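Long-range contact in collectin placenta 1 (Mus musculus, PDB 2OX9), which binds glycans as a scavenger receptor C-type lectin, recognising the leukocyte cell-surface glycan Lewis(x) through its calcium-dependent carbohydrate-recognition domain: residues D14-I25 against D121-R132. Sequence-based numbering, arbitrary orientation.
Sequences DKCYYFSLEKEI and DEINNFICEKER. With CA (calcium ion), chain L.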
# COMPACT_ATOMS: atom_id res chain seq x y z
N ASP A 14 -4.55 -6.86 16.70
CA ASP A 14 -3.73 -6.00 17.56
C ASP A 14 -2.96 -4.90 16.82
O ASP A 14 -1.90 -4.47 17.27
CB ASP A 14 -2.75 -6.85 18.38
CG ASP A 14 -1.67 -7.48 17.53
OD1 ASP A 14 -1.92 -7.71 16.32
OD2 ASP A 14 -0.58 -7.76 18.07
N LYS A 15 -3.51 -4.45 15.70
CA LYS A 15 -2.87 -3.41 14.91
C LYS A 15 -3.81 -2.23 14.73
O LYS A 15 -5.02 -2.35 14.96
CB LYS A 15 -2.48 -3.95 13.53
CG LYS A 15 -1.45 -5.06 13.58
CD LYS A 15 -0.26 -4.68 14.44
CE LYS A 15 1.02 -5.16 13.80
NZ LYS A 15 1.22 -4.56 12.45
N CYS A 16 -3.24 -1.10 14.35
CA CYS A 16 -4.00 0.12 14.11
C CYS A 16 -3.69 0.62 12.72
O CYS A 16 -2.52 0.65 12.31
CB CYS A 16 -3.63 1.21 15.12
SG CYS A 16 -4.00 0.75 16.83
N TYR A 17 -4.73 1.03 12.00
CA TYR A 17 -4.56 1.50 10.63
C TYR A 17 -5.13 2.88 10.44
O TYR A 17 -6.13 3.25 11.06
CB TYR A 17 -5.25 0.55 9.65
CG TYR A 17 -4.83 -0.90 9.78
CD1 TYR A 17 -5.23 -1.67 10.86
CD2 TYR A 17 -4.02 -1.49 8.81
CE1 TYR A 17 -4.85 -3.00 10.97
CE2 TYR A 17 -3.63 -2.82 8.91
CZ TYR A 17 -4.05 -3.57 9.99
OH TYR A 17 -3.68 -4.89 10.09
N TYR A 18 -4.49 3.63 9.55
CA TYR A 18 -4.91 4.97 9.21
C TYR A 18 -5.20 5.02 7.71
O TYR A 18 -4.29 4.84 6.89
CB TYR A 18 -3.82 5.98 9.57
CG TYR A 18 -4.15 7.40 9.16
CD1 TYR A 18 -5.23 8.08 9.73
CD2 TYR A 18 -3.41 8.06 8.17
CE1 TYR A 18 -5.57 9.37 9.33
CE2 TYR A 18 -3.74 9.35 7.76
CZ TYR A 18 -4.82 10.00 8.35
OH TYR A 18 -5.16 11.28 7.96
N PHE A 19 -6.46 5.25 7.36
CA PHE A 19 -6.85 5.35 5.96
C PHE A 19 -6.87 6.84 5.64
O PHE A 19 -7.82 7.56 5.97
CB PHE A 19 -8.21 4.69 5.77
CG PHE A 19 -8.21 3.23 6.10
CD1 PHE A 19 -8.46 2.80 7.41
CD2 PHE A 19 -7.93 2.29 5.13
CE1 PHE A 19 -8.42 1.45 7.73
CE2 PHE A 19 -7.90 0.93 5.44
CZ PHE A 19 -8.14 0.51 6.75
N SER A 20 -5.79 7.30 5.02
CA SER A 20 -5.58 8.70 4.71
C SER A 20 -6.62 9.48 3.92
O SER A 20 -7.35 8.94 3.09
CB SER A 20 -4.25 8.87 3.98
OG SER A 20 -4.42 8.73 2.59
N LEU A 21 -6.68 10.77 4.23
CA LEU A 21 -7.53 11.70 3.53
C LEU A 21 -6.51 12.48 2.71
O LEU A 21 -6.86 13.20 1.77
CB LEU A 21 -8.25 12.63 4.50
CG LEU A 21 -9.33 11.95 5.35
CD1 LEU A 21 -10.07 13.01 6.16
CD2 LEU A 21 -10.30 11.20 4.45
N GLU A 22 -5.25 12.31 3.08
CA GLU A 22 -4.15 12.97 2.39
C GLU A 22 -3.84 12.20 1.11
O GLU A 22 -3.96 10.98 1.07
CB GLU A 22 -2.89 13.00 3.27
CG GLU A 22 -2.96 13.89 4.52
CD GLU A 22 -3.60 13.19 5.72
OE1 GLU A 22 -4.13 12.07 5.56
OE2 GLU A 22 -3.56 13.77 6.83
N LYS A 23 -3.45 12.93 0.07
CA LYS A 23 -3.09 12.33 -1.22
C LYS A 23 -1.64 12.73 -1.49
O LYS A 23 -1.33 13.92 -1.49
CB LYS A 23 -4.00 12.86 -2.34
CG LYS A 23 -5.50 12.66 -2.12
CD LYS A 23 -6.29 13.01 -3.38
CE LYS A 23 -7.79 13.07 -3.12
NZ LYS A 23 -8.35 11.79 -2.60
N GLU A 24 -0.76 11.76 -1.72
CA GLU A 24 0.66 12.05 -1.94
C GLU A 24 1.36 11.03 -2.85
O GLU A 24 0.84 9.95 -3.10
CB GLU A 24 1.39 12.06 -0.60
CG GLU A 24 0.74 12.90 0.50
CD GLU A 24 0.96 14.38 0.32
OE1 GLU A 24 2.13 14.80 0.22
OE2 GLU A 24 -0.04 15.14 0.30
N ILE A 25 2.55 11.38 -3.33
CA ILE A 25 3.32 10.45 -4.16
C ILE A 25 3.81 9.39 -3.18
O ILE A 25 3.77 9.61 -1.97
CB ILE A 25 4.53 11.13 -4.84
CG1 ILE A 25 5.49 11.70 -3.80
CG2 ILE A 25 4.05 12.21 -5.78
CD1 ILE A 25 6.74 12.33 -4.42
N ASP A 121 5.32 8.33 -8.87
CA ASP A 121 5.03 9.75 -8.78
C ASP A 121 3.54 10.05 -8.87
O ASP A 121 3.14 11.21 -8.93
CB ASP A 121 5.77 10.53 -9.88
CG ASP A 121 5.39 10.09 -11.28
OD1 ASP A 121 4.20 10.17 -11.64
OD2 ASP A 121 6.30 9.66 -12.03
N GLU A 122 2.72 9.00 -8.88
CA GLU A 122 1.27 9.15 -8.94
C GLU A 122 0.76 9.59 -7.57
O GLU A 122 1.23 9.11 -6.55
CB GLU A 122 0.62 7.82 -9.33
CG GLU A 122 -0.88 7.91 -9.51
CD GLU A 122 -1.27 8.76 -10.71
OE1 GLU A 122 -1.20 8.24 -11.84
OE2 GLU A 122 -1.64 9.94 -10.52
N ILE A 123 -0.20 10.51 -7.56
CA ILE A 123 -0.77 11.00 -6.31
C ILE A 123 -1.93 10.09 -5.89
O ILE A 123 -2.96 10.06 -6.56
CB ILE A 123 -1.29 12.44 -6.46
CG1 ILE A 123 -0.18 13.33 -7.04
CG2 ILE A 123 -1.75 12.98 -5.11
CD1 ILE A 123 -0.70 14.57 -7.74
N ASN A 124 -1.75 9.36 -4.80
CA ASN A 124 -2.76 8.44 -4.26
C ASN A 124 -2.98 8.65 -2.77
O ASN A 124 -2.19 9.31 -2.11
CB ASN A 124 -2.29 6.99 -4.43
CG ASN A 124 -2.47 6.46 -5.83
OD1 ASN A 124 -1.75 5.56 -6.27
ND2 ASN A 124 -3.46 6.99 -6.53
N ASN A 125 -4.07 8.09 -2.24
CA ASN A 125 -4.31 8.14 -0.80
C ASN A 125 -3.41 7.01 -0.32
O ASN A 125 -2.70 6.40 -1.13
CB ASN A 125 -5.77 7.83 -0.46
CG ASN A 125 -6.69 9.01 -0.67
OD1 ASN A 125 -6.86 9.47 -1.79
ND2 ASN A 125 -7.27 9.51 0.41
N PHE A 126 -3.41 6.72 0.97
CA PHE A 126 -2.55 5.66 1.47
C PHE A 126 -3.04 5.07 2.78
O PHE A 126 -4.01 5.55 3.37
CB PHE A 126 -1.11 6.19 1.61
CG PHE A 126 -0.99 7.40 2.49
CD1 PHE A 126 -0.81 7.27 3.87
CD2 PHE A 126 -1.05 8.68 1.94
CE1 PHE A 126 -0.67 8.41 4.68
CE2 PHE A 126 -0.92 9.81 2.74
CZ PHE A 126 -0.73 9.68 4.12
N ILE A 127 -2.35 4.03 3.24
CA ILE A 127 -2.74 3.38 4.49
C ILE A 127 -1.51 3.13 5.36
O ILE A 127 -0.55 2.53 4.91
CB ILE A 127 -3.39 2.00 4.22
CG1 ILE A 127 -4.55 2.15 3.23
CG2 ILE A 127 -3.89 1.41 5.54
CD1 ILE A 127 -5.08 0.82 2.75
N CYS A 128 -1.56 3.60 6.60
CA CYS A 128 -0.47 3.39 7.55
C CYS A 128 -0.86 2.28 8.51
O CYS A 128 -2.05 2.08 8.80
CB CYS A 128 -0.17 4.63 8.38
SG CYS A 128 0.32 6.14 7.50
N GLU A 129 0.14 1.56 9.00
CA GLU A 129 -0.10 0.47 9.93
C GLU A 129 0.90 0.50 11.08
O GLU A 129 2.08 0.81 10.89
CB GLU A 129 -0.01 -0.87 9.20
CG GLU A 129 -0.07 -2.08 10.12
CD GLU A 129 0.03 -3.41 9.39
OE1 GLU A 129 0.55 -3.47 8.25
OE2 GLU A 129 -0.41 -4.42 9.97
N LYS A 130 0.43 0.19 12.27
CA LYS A 130 1.31 0.15 13.43
C LYS A 130 0.70 -0.67 14.56
O LYS A 130 -0.45 -1.08 14.49
CB LYS A 130 1.64 1.56 13.93
CG LYS A 130 0.49 2.34 14.57
CD LYS A 130 1.02 3.69 15.04
CE LYS A 130 -0.02 4.52 15.76
NZ LYS A 130 0.54 5.83 16.24
N GLU A 131 1.50 -0.90 15.59
CA GLU A 131 1.07 -1.69 16.73
C GLU A 131 0.24 -0.89 17.72
O GLU A 131 0.51 0.27 17.98
CB GLU A 131 2.29 -2.26 17.44
CG GLU A 131 3.07 -3.24 16.59
CD GLU A 131 4.31 -3.75 17.28
OE1 GLU A 131 4.21 -4.18 18.45
OE2 GLU A 131 5.39 -3.73 16.65
N ARG A 132 -0.78 -1.52 18.27
CA ARG A 132 -1.60 -0.86 19.26
C ARG A 132 -0.79 -0.86 20.54
O ARG A 132 -0.18 -1.88 20.88
CB ARG A 132 -2.90 -1.63 19.47
CG ARG A 132 -3.70 -1.20 20.69
CD ARG A 132 -5.05 -1.88 20.71
NE ARG A 132 -4.93 -3.33 20.64
CZ ARG A 132 -5.93 -4.16 20.36
NH1 ARG A 132 -7.14 -3.67 20.11
NH2 ARG A 132 -5.72 -5.47 20.32
CA CA L . -0.03 -6.14 8.23
O HOH W 1 -9.86 11.00 0.11
O HOH W 2 -0.19 -7.41 10.06
O HOH W 3 2.28 -6.15 8.78
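C16 and K130, then Y18 and C128, trade backbone hydrogen bonds in both directions, zipping strand 15-19 antiparallel onto strand 125-131, their axes 4.6 Å apart at closest approach. S20 N carries the pairing on to F126 O; beyond a loop, E24 and N124 form a single further bridge, the register having shifted by two.

Side chains fill in where the strands part. S20 OG accepts from F126 N at 2.8 Å and gives its own proton to E22 O, while S20 CB sits 3.5 Å over the centre of the F126 ring, a CH-pi contact. N125 grips segment 14-25 with both ends of its amide: ND2 reaches S20 O at 2.7 Å, and OD1 takes K23 NZ on a lone pair, 2.9 Å away.

On the face bearing Y17, F19 and E129, charge gathers round a calcium ion. The extended E129 chain, CG anti to the backbone N (chi1 172°), brings both carboxylate oxygens to the metal, with the F42 carbonyl, the N44 and E48 side chains and two waters completing the site. K15 NZ makes a salt bridge to E129 OE2, 3.0 Å away and above the carboxylate plane. The Y17 ring runs alongside that carboxylate, planes 26° apart, and its OH is hydrogen-bonded to E48 OE1.

Disulfide C33-C128 anchors strand 125-131 to helix 26-35. Pairing of the terminal strands is typical of the C-type lectin fold, and disulfide C5-C16 of the N-terminal hairpin marks its long form.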